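PDB 6VYE: 6-phosphogluconolactonase from Trypanosoma cruzi, which probably hydrolyses 6-phosphogluconolactone to 6-phosphogluconate, the second step of the oxidative pentose phosphate pathway. Local coordinates for residues V220-T225 with V257-D262; I15-S20 with L261-A266. All coordinates share one frame; numbering follows the deposited sequence.

Contact 1 of 2, residues V220-T225 with V257-D262; sequences VILLAT and VTFILD
Val220-Ala224 and Val257-Asp262 run side by side as parallel strands, with their short axes 4.8 Å apart and 17° between their directions. They are the two strands of a beta-alpha-beta unit whose helix is 230-237, within the Rossmann-like sheet of this family. Register is one to one, from Val220 beside Val257 to Leu223 beside Ile260. The residues beyond stay in step, with wider CA spacing. Four backbone hydrogen bonds alternate along the pair. Thr258 N gives to Val220 O and Leu222 N to Thr258 O. Ile260 N gives to Leu222 O at 2.9 Å in an almost straight bond. The last, Ala224 N to Ile260 O, is longer at 3.2 Å. The ladder opens slightly toward its C-terminal end.

Val220, Leu222, Val257, Phe259 and Leu261 line one face of the sheet. Here Leu222 CD2 sits over the centre of the Phe259 ring, 3.8 Å from the centroid and 9° off the normal, as a CH-pi contact. Leu222 reaches the ring because CG lies anti to its backbone N (chi1 179°). Its CB also touches the CD2 side of the ring. Ala224 CB meets the CD2 branch of Leu261.

On the face of Ile221, Leu223 and Ile260, side chains point the same way. Ile260 CB packs on Leu223 CD2 at 3.7 Å, while Ile260 CD1 lies against Ile221 CG2. Helix 24-38 covers this face through Lys31 and Val27. Strand 163-167 borders the Val220-Ala224 strand on its other edge.

Beyond the ladder, the Asp262 side chain turns toward Thr225. Its OD1 accepts a hydrogen bond from Gly226 N, which links the end of strand 256-262 to the residue after Thr225. A second, local partner is Ile265. The same Asp262 OD1 approaches Thr225 CA at 3.4 Å.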
loop_
_atom_site.group_PDB
_atom_site.type_symbol
_atom_site.label_atom_id
_atom_site.label_comp_id
_atom_site.label_asym_id
_atom_site.label_seq_id
_atom_site.Cartn_x
_atom_site.Cartn_y
_atom_site.Cartn_z
ATOM N N VAL A 220 -5.035 -2.422 -7.479
ATOM C CA VAL A 220 -4.427 -1.315 -6.708
ATOM C C VAL A 220 -5.569 -0.385 -6.298
ATOM O O VAL A 220 -6.381 -0.001 -7.170
ATOM C CB VAL A 220 -3.344 -0.582 -7.527
ATOM C CG1 VAL A 220 -2.830 0.633 -6.787
ATOM C CG2 VAL A 220 -2.210 -1.507 -7.954
ATOM N N ILE A 221 -5.643 -0.053 -5.020
ATOM C CA ILE A 221 -6.707 0.821 -4.432
ATOM C C ILE A 221 -5.978 1.951 -3.726
ATOM O O ILE A 221 -5.228 1.649 -2.741
ATOM C CB ILE A 221 -7.628 0.047 -3.462
ATOM C CG1 ILE A 221 -8.267 -1.168 -4.140
ATOM C CG2 ILE A 221 -8.674 0.979 -2.850
ATOM C CD1 ILE A 221 -8.950 -2.127 -3.177
ATOM N N LEU A 222 -6.125 3.175 -4.242
ATOM C CA LEU A 222 -5.522 4.371 -3.618
ATOM C C LEU A 222 -6.623 5.117 -2.876
ATOM O O LEU A 222 -7.685 5.409 -3.484
ATOM C CB LEU A 222 -4.856 5.263 -4.670
ATOM C CG LEU A 222 -4.213 6.542 -4.128
ATOM C CD1 LEU A 222 -2.904 6.244 -3.428
ATOM C CD2 LEU A 222 -3.972 7.520 -5.246
ATOM N N LEU A 223 -6.355 5.441 -1.614
ATOM C CA LEU A 223 -7.216 6.278 -0.745
ATOM C C LEU A 223 -6.588 7.673 -0.678
ATOM O O LEU A 223 -5.394 7.779 -0.364
ATOM C CB LEU A 223 -7.285 5.606 0.624
ATOM C CG LEU A 223 -7.909 4.218 0.629
ATOM C CD1 LEU A 223 -8.304 3.785 2.026
ATOM C CD2 LEU A 223 -9.140 4.219 -0.262
ATOM N N ALA A 224 -7.326 8.715 -1.056
ATOM C CA ALA A 224 -6.805 10.099 -0.982
ATOM C C ALA A 224 -7.914 11.080 -0.572
ATOM O O ALA A 224 -9.005 11.062 -1.173
ATOM C CB ALA A 224 -6.177 10.460 -2.303
ATOM N N THR A 225 -7.638 11.922 0.417
ATOM C CA THR A 225 -8.597 12.953 0.901
ATOM C C THR A 225 -7.883 14.291 1.062
ATOM O O THR A 225 -6.642 14.297 1.150
ATOM C CB THR A 225 -9.189 12.569 2.256
ATOM O OG1 THR A 225 -8.084 12.408 3.157
ATOM C CG2 THR A 225 -10.004 11.299 2.194
ATOM N N VAL A 257 -7.044 -0.473 -11.381
ATOM C CA VAL A 257 -6.725 0.667 -10.479
ATOM C C VAL A 257 -8.010 1.371 -10.081
ATOM O O VAL A 257 -8.743 1.786 -10.974
ATOM C CB VAL A 257 -5.737 1.663 -11.122
ATOM C CG1 VAL A 257 -5.466 2.855 -10.213
ATOM C CG2 VAL A 257 -4.436 0.976 -11.459
ATOM N N THR A 258 -8.229 1.532 -8.778
ATOM C CA THR A 258 -9.373 2.292 -8.202
ATOM C C THR A 258 -8.823 3.390 -7.310
ATOM O O THR A 258 -8.054 3.055 -6.420
ATOM C CB THR A 258 -10.326 1.403 -7.394
ATOM O OG1 THR A 258 -10.631 0.273 -8.210
ATOM C CG2 THR A 258 -11.625 2.082 -7.011
ATOM N N PHE A 259 -9.177 4.647 -7.607
ATOM C CA PHE A 259 -8.944 5.834 -6.743
ATOM C C PHE A 259 -10.257 6.135 -6.011
ATOM O O PHE A 259 -11.323 6.291 -6.662
ATOM C CB PHE A 259 -8.475 7.049 -7.558
ATOM C CG PHE A 259 -7.053 7.027 -8.065
ATOM C CD1 PHE A 259 -6.490 8.179 -8.588
ATOM C CD2 PHE A 259 -6.307 5.861 -8.106
ATOM C CE1 PHE A 259 -5.201 8.184 -9.089
ATOM C CE2 PHE A 259 -5.002 5.872 -8.575
ATOM C CZ PHE A 259 -4.445 7.034 -9.060
ATOM N N ILE A 260 -10.205 6.132 -4.681
ATOM C CA ILE A 260 -11.367 6.426 -3.806
ATOM C C ILE A 260 -11.059 7.769 -3.148
ATOM O O ILE A 260 -10.058 7.881 -2.419
ATOM C CB ILE A 260 -11.623 5.249 -2.830
ATOM C CG1 ILE A 260 -11.692 3.912 -3.575
ATOM C CG2 ILE A 260 -12.854 5.486 -1.960
ATOM C CD1 ILE A 260 -11.997 2.716 -2.663
ATOM N N LEU A 261 -11.858 8.778 -3.476
ATOM C CA LEU A 261 -11.604 10.203 -3.147
ATOM C C LEU A 261 -12.768 10.797 -2.341
ATOM O O LEU A 261 -13.923 10.322 -2.482
ATOM C CB LEU A 261 -11.447 10.950 -4.469
ATOM C CG LEU A 261 -10.464 10.337 -5.458
ATOM C CD1 LEU A 261 -10.412 11.172 -6.725
ATOM C CD2 LEU A 261 -9.076 10.241 -4.839
ATOM N N ASP A 262 -12.488 11.856 -1.582
ATOM C CA ASP A 262 -13.523 12.756 -1.015
ATOM C C ASP A 262 -13.793 13.860 -2.049
ATOM O O ASP A 262 -13.044 13.942 -3.048
ATOM C CB ASP A 262 -13.125 13.256 0.382
ATOM C CG ASP A 262 -12.106 14.387 0.419
ATOM O OD1 ASP A 262 -11.259 14.474 -0.510
ATOM O OD2 ASP A 262 -12.164 15.178 1.379
#

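Contact 2 of 2, residues I15-S20 with L261-A266; sequences IIVCGS and LDKEIA
Lys263 lays its side chain beside Val17, Cys18 and Gly19, just past the point where strand 14-18 pairs with strand 256-262. The pairing is parallel and short, with Val17 beside Leu261. It is the edge pairing of the Rossmann-like sheet. Ile16 O accepts from Leu261 N at 2.7 Å, and Leu261 O accepts from Cys18 N at 2.6 Å. Both bonds are nearly straight.

From CB, the lysine chain leads to Lys263 CG, which lies 3.6 Å from Gly19 O and close to Cys18 O. Bends at chi2 and chi4 carry the chain across the end of strand 14-18 toward Val17. Lys263 CD touches Val17 CG1 at 3.9 Å. The next atom, CE, passes over Gly19 CA. Lys263 NZ ends near Val17 CG1 again, 4.0 Å away. The contact is therefore made mainly by the aliphatic part of an exposed lysine, which crosses the valine at about a right angle.

Val17 CG1, besides meeting the lysine, lies near Asp262 O. Both Val17 methyls approach Ala266 CB, and Val17 CG2 is the nearer to Ala266 CB at 3.9 Å. The valine thus packs against the flank of the turn that follows the strand. That turn is an Asx motif, in which Asp262 OD1 takes the N-H of Ile265, with Ile265 N 3.0 Å away and above the carboxylate plane. Further back, the CD1 branch of Leu261 meets Ile15 CG2 at 3.7 Å.

Strand 14-18 is the outermost strand at this end of the sheet within the chain. Ile16 and Cys18 turn to helix 24-38, where both pack on Val27 and Cys18 also on Leu24. Leu261 and Ile265 instead meet Leu233 of helix 230-237, on the opposite face of the sheet.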
loop_
_atom_site.group_PDB
_atom_site.type_symbol
_atom_site.label_atom_id
_atom_site.label_comp_id
_atom_site.label_asym_id
_atom_site.label_seq_id
_atom_site.Cartn_x
_atom_site.Cartn_y
_atom_site.Cartn_z
ATOM N N ILE A 15 -12.615 5.937 -10.788
ATOM C CA ILE A 15 -12.592 7.011 -9.750
ATOM C C ILE A 15 -13.916 6.923 -9.001
ATOM O O ILE A 15 -14.926 6.888 -9.653
ATOM C CB ILE A 15 -12.270 8.402 -10.357
ATOM C CG1 ILE A 15 -10.845 8.413 -10.930
ATOM C CG2 ILE A 15 -12.454 9.517 -9.334
ATOM C CD1 ILE A 15 -10.480 9.624 -11.761
ATOM N N ILE A 16 -13.877 6.750 -7.685
ATOM C CA ILE A 16 -15.078 6.846 -6.815
ATOM C C ILE A 16 -14.897 8.045 -5.870
ATOM O O ILE A 16 -13.934 8.088 -5.072
ATOM C CB ILE A 16 -15.334 5.532 -6.056
ATOM C CG1 ILE A 16 -15.323 4.322 -6.991
ATOM C CG2 ILE A 16 -16.643 5.633 -5.278
ATOM C CD1 ILE A 16 -15.280 2.989 -6.254
ATOM N N VAL A 17 -15.780 9.020 -5.992
ATOM C CA VAL A 17 -15.801 10.250 -5.158
ATOM C C VAL A 17 -16.883 10.063 -4.095
ATOM O O VAL A 17 -18.022 9.914 -4.473
ATOM C CB VAL A 17 -16.059 11.480 -6.049
ATOM C CG1 VAL A 17 -16.079 12.760 -5.248
ATOM C CG2 VAL A 17 -15.044 11.559 -7.170
ATOM N N CYS A 18 -16.526 10.084 -2.821
ATOM C CA CYS A 18 -17.470 9.973 -1.676
ATOM C C CYS A 18 -17.788 11.365 -1.109
ATOM O O CYS A 18 -16.839 12.200 -0.976
ATOM C CB CYS A 18 -16.879 9.078 -0.591
ATOM S SG CYS A 18 -16.086 7.606 -1.285
ATOM N N GLY A 19 -19.055 11.589 -0.732
ATOM C CA GLY A 19 -19.562 12.885 -0.222
ATOM C C GLY A 19 -18.873 13.305 1.069
ATOM O O GLY A 19 -18.452 14.496 1.192
ATOM N N SER A 20 -18.774 12.367 2.016
ATOM C CA SER A 20 -18.132 12.574 3.335
ATOM C C SER A 20 -16.880 11.718 3.402
ATOM O O SER A 20 -16.968 10.501 3.265
ATOM C CB SER A 20 -19.079 12.246 4.456
ATOM O OG SER A 20 -20.012 11.264 4.042
ATOM N N LEU A 261 -11.858 8.778 -3.476
ATOM C CA LEU A 261 -11.604 10.203 -3.147
ATOM C C LEU A 261 -12.768 10.797 -2.341
ATOM O O LEU A 261 -13.923 10.322 -2.482
ATOM C CB LEU A 261 -11.447 10.950 -4.469
ATOM C CG LEU A 261 -10.464 10.337 -5.458
ATOM C CD1 LEU A 261 -10.412 11.172 -6.725
ATOM C CD2 LEU A 261 -9.076 10.241 -4.839
ATOM N N ASP A 262 -12.488 11.856 -1.582
ATOM C CA ASP A 262 -13.523 12.756 -1.015
ATOM C C ASP A 262 -13.793 13.860 -2.049
ATOM O O ASP A 262 -13.044 13.942 -3.048
ATOM C CB ASP A 262 -13.125 13.256 0.382
ATOM C CG ASP A 262 -12.106 14.387 0.419
ATOM O OD1 ASP A 262 -11.259 14.474 -0.510
ATOM O OD2 ASP A 262 -12.164 15.178 1.379
ATOM N N LYS A 263 -14.832 14.665 -1.816
ATOM C CA LYS A 263 -15.269 15.790 -2.690
ATOM C C LYS A 263 -14.135 16.810 -2.790
ATOM O O LYS A 263 -13.825 17.225 -3.897
ATOM C CB LYS A 263 -16.527 16.461 -2.133
ATOM C CG LYS A 263 -17.789 15.618 -2.164
ATOM C CD LYS A 263 -18.377 15.481 -3.552
ATOM C CE LYS A 263 -19.774 14.899 -3.550
ATOM N NZ LYS A 263 -19.843 13.689 -4.407
ATOM N N GLU A 264 -13.530 17.178 -1.661
ATOM C CA GLU A 264 -12.557 18.293 -1.560
ATOM C C GLU A 264 -11.321 17.982 -2.427
ATOM O O GLU A 264 -10.832 18.912 -3.093
ATOM C CB GLU A 264 -12.224 18.561 -0.099
ATOM C CG GLU A 264 -13.347 19.266 0.642
ATOM C CD GLU A 264 -13.601 20.726 0.246
ATOM O OE1 GLU A 264 -12.627 21.470 0.021
ATOM O OE2 GLU A 264 -14.772 21.128 0.147
ATOM N N ILE A 265 -10.799 16.747 -2.438
ATOM C CA ILE A 265 -9.580 16.427 -3.255
ATOM C C ILE A 265 -9.950 16.348 -4.740
ATOM O O ILE A 265 -9.056 16.619 -5.564
ATOM C CB ILE A 265 -8.840 15.160 -2.778
ATOM C CG1 ILE A 265 -7.381 15.159 -3.271
ATOM C CG2 ILE A 265 -9.600 13.889 -3.163
ATOM C CD1 ILE A 265 -6.538 14.041 -2.722
ATOM N N ALA A 266 -11.213 16.046 -5.057
ATOM C CA ALA A 266 -11.723 15.741 -6.411
ATOM C C ALA A 266 -12.325 16.975 -7.113
ATOM O O ALA A 266 -12.911 16.773 -8.192
ATOM C CB ALA A 266 -12.746 14.636 -6.306
#

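Overall arrangement
Contacts 1 and 2 lie on the two edges of one strand, 256-262, and their centres are 9 Å apart. Contact 1 pairs that strand with 219-224, toward the middle of the sheet; contact 2 pairs it with 14-18, at the border. Leu261 and Asp262 belong to both. Phe259 O with Ile16 N, 2.8 Å, a probable hydrogen bond, extends the ladder between 14-18 and 256-262 back alongside contact 1. The side chains meet too: Thr258 CG2 lies 3.8 Å from Ile16 CD1. Ile265 CG2 closes over the end of contact 1, 3.5 Å from Ala224 O. Together the two contacts make 14-18, 256-262 and 219-224 three neighbouring parallel strands of the sheet.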